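Local coordinates for protein glutathione S-transferase enzyme with thioredoxin-like domain (Xenorhabdus nematophila, PDB 4L8E) that binds glutathione, two molecules per subunit, and probably acts as a glutathione transferase, pairing a thioredoxin-like domain with an all-helical one, at residues Q126-F129 with W130-G134. Residues are numbered along the deposited sequence; the frame is centred on the assembly and turned at random.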
loop_
_atom_site.group_PDB
_atom_site.type_symbol
_atom_site.label_atom_id
_atom_site.label_comp_id
_atom_site.label_asym_id
_atom_site.label_seq_id
_atom_site.Cartn_x
_atom_site.Cartn_y
_atom_site.Cartn_z
ATOM N N GLN A 126 6.093 5.969 -5.957
ATOM C CA GLN A 126 6.508 6.021 -4.567
ATOM C C GLN A 126 5.407 6.656 -3.718
ATOM O O GLN A 126 5.051 6.175 -2.647
ATOM C CB GLN A 126 7.810 6.824 -4.491
ATOM C CG GLN A 126 8.227 7.343 -3.180
ATOM C CD GLN A 126 9.417 8.265 -3.390
ATOM O OE1 GLN A 126 9.271 9.457 -3.706
ATOM N NE2 GLN A 126 10.590 7.702 -3.319
ATOM N N TRP A 127 4.855 7.745 -4.211
ATOM C CA TRP A 127 3.820 8.463 -3.472
ATOM C C TRP A 127 2.473 7.740 -3.490
ATOM O O TRP A 127 1.725 7.819 -2.521
ATOM C CB TRP A 127 3.729 9.931 -3.941
ATOM C CG TRP A 127 4.897 10.718 -3.474
ATOM C CD1 TRP A 127 5.945 11.145 -4.217
ATOM C CD2 TRP A 127 5.171 11.135 -2.118
ATOM N NE1 TRP A 127 6.859 11.815 -3.420
ATOM C CE2 TRP A 127 6.394 11.817 -2.128
ATOM C CE3 TRP A 127 4.478 11.011 -0.905
ATOM C CZ2 TRP A 127 6.952 12.379 -0.971
ATOM C CZ3 TRP A 127 5.037 11.568 0.235
ATOM C CH2 TRP A 127 6.262 12.241 0.192
ATOM N N LEU A 128 2.142 7.054 -4.590
ATOM C CA LEU A 128 0.998 6.136 -4.584
ATOM C C LEU A 128 1.119 5.087 -3.481
ATOM O O LEU A 128 0.168 4.853 -2.712
ATOM C CB LEU A 128 0.849 5.472 -5.947
ATOM C CG LEU A 128 -0.253 4.410 -6.072
ATOM C CD1 LEU A 128 -1.625 5.031 -5.873
ATOM C CD2 LEU A 128 -0.177 3.710 -7.409
ATOM N N PHE A 129 2.254 4.402 -3.436
ATOM C CA PHE A 129 2.481 3.426 -2.389
ATOM C C PHE A 129 2.405 4.055 -0.993
ATOM O O PHE A 129 1.849 3.447 -0.054
ATOM C CB PHE A 129 3.807 2.667 -2.611
ATOM C CG PHE A 129 3.689 1.521 -3.569
ATOM C CD1 PHE A 129 3.277 0.272 -3.108
ATOM C CD2 PHE A 129 4.011 1.662 -4.916
ATOM C CE1 PHE A 129 3.172 -0.829 -3.980
ATOM C CE2 PHE A 129 3.909 0.588 -5.790
ATOM C CZ PHE A 129 3.498 -0.668 -5.315
ATOM N N TRP A 130 2.950 5.260 -0.838
ATOM C CA TRP A 130 2.919 5.953 0.457
ATOM C C TRP A 130 1.462 6.169 0.889
ATOM O O TRP A 130 1.110 5.951 2.058
ATOM C CB TRP A 130 3.626 7.295 0.396
ATOM C CG TRP A 130 3.449 8.175 1.591
ATOM C CD1 TRP A 130 4.146 8.128 2.755
ATOM C CD2 TRP A 130 2.484 9.221 1.742
ATOM N NE1 TRP A 130 3.702 9.097 3.621
ATOM C CE2 TRP A 130 2.689 9.795 3.010
ATOM C CE3 TRP A 130 1.510 9.758 0.911
ATOM C CZ2 TRP A 130 1.924 10.865 3.480
ATOM C CZ3 TRP A 130 0.749 10.825 1.382
ATOM C CH2 TRP A 130 0.957 11.362 2.646
ATOM N N GLN A 131 0.620 6.520 -0.075
ATOM C CA GLN A 131 -0.819 6.710 0.214
ATOM C C GLN A 131 -1.476 5.414 0.658
ATOM O O GLN A 131 -2.176 5.394 1.681
ATOM C CB GLN A 131 -1.582 7.291 -0.983
ATOM C CG GLN A 131 -2.995 7.711 -0.653
ATOM C CD GLN A 131 -3.954 6.550 -0.521
ATOM O OE1 GLN A 131 -3.959 5.657 -1.355
ATOM N NE2 GLN A 131 -4.801 6.578 0.531
ATOM N N VAL A 132 -1.298 4.328 -0.110
ATOM C CA VAL A 132 -2.052 3.115 0.184
ATOM C C VAL A 132 -1.542 2.418 1.448
ATOM O O VAL A 132 -2.292 1.705 2.101
ATOM C CB VAL A 132 -2.098 2.133 -0.996
ATOM C CG1 VAL A 132 -2.782 2.779 -2.223
ATOM C CG2 VAL A 132 -0.748 1.619 -1.341
ATOM N N ALA A 133 -0.272 2.640 1.784
ATOM C CA ALA A 133 0.370 1.960 2.904
ATOM C C ALA A 133 0.349 2.739 4.203
ATOM O O ALA A 133 0.475 2.153 5.300
ATOM C CB ALA A 133 1.830 1.588 2.535
ATOM N N GLY A 134 0.240 4.060 4.101
ATOM C CA GLY A 134 0.318 4.910 5.282
ATOM C C GLY A 134 -0.841 5.894 5.403
ATOM O O GLY A 134 -1.553 5.879 6.407
#
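W127 and W130, one helical turn apart on helix 118-145, meet edge to face: the six-membered ring of W127 turns its edge toward the five-membered ring of W130, with centroids 5.1 Å apart and planes at 72°. The W130 side chain starts against the carbonyls of the preceding turn, its CB resting 3.5 Å from Q126 O and as close to W127 O. With CG anti to the backbone N (chi1 170°), one face of the indole is set against the W127 edge. CE3 and CZ3 of W127 come over that face, opposite CG and CD2 of W130, CZ3 standing 3.8 Å from CD2, while CE2 reaches CZ3 alone. CE3 of W130 sits at the W127 edge, 3.7 Å from CE3 of W127, and the carbonyl W127 O lies in the W130 ring plane, at its edge. On the five-membered ring, W130 NE1 makes a weak hydrogen bond to N76 of the second subunit; W127 NE1 is held by E123. Along the backbone, W130 N donates to Q126 O (2.9 Å) and Q131 N to W127 O, i to i+4 bonds that continue with V132 N to L128 O and A133 N to F129 O, although the helix widens into a pi-type turn at 131-134. The CB of A133 packs 3.2 Å from F129 O and touches bound glutathione. On a different side, Q131 OE1 is hydrogen-bonded to K41 of helix 37-49. In this largely buried part of helix 118-145, both tryptophans lean on helix 154-175, L128 and Q131 on helix 188-197, and F129 stacks on F129 of the second subunit, whose F97, from strand 94-97, meets W127 edge to face.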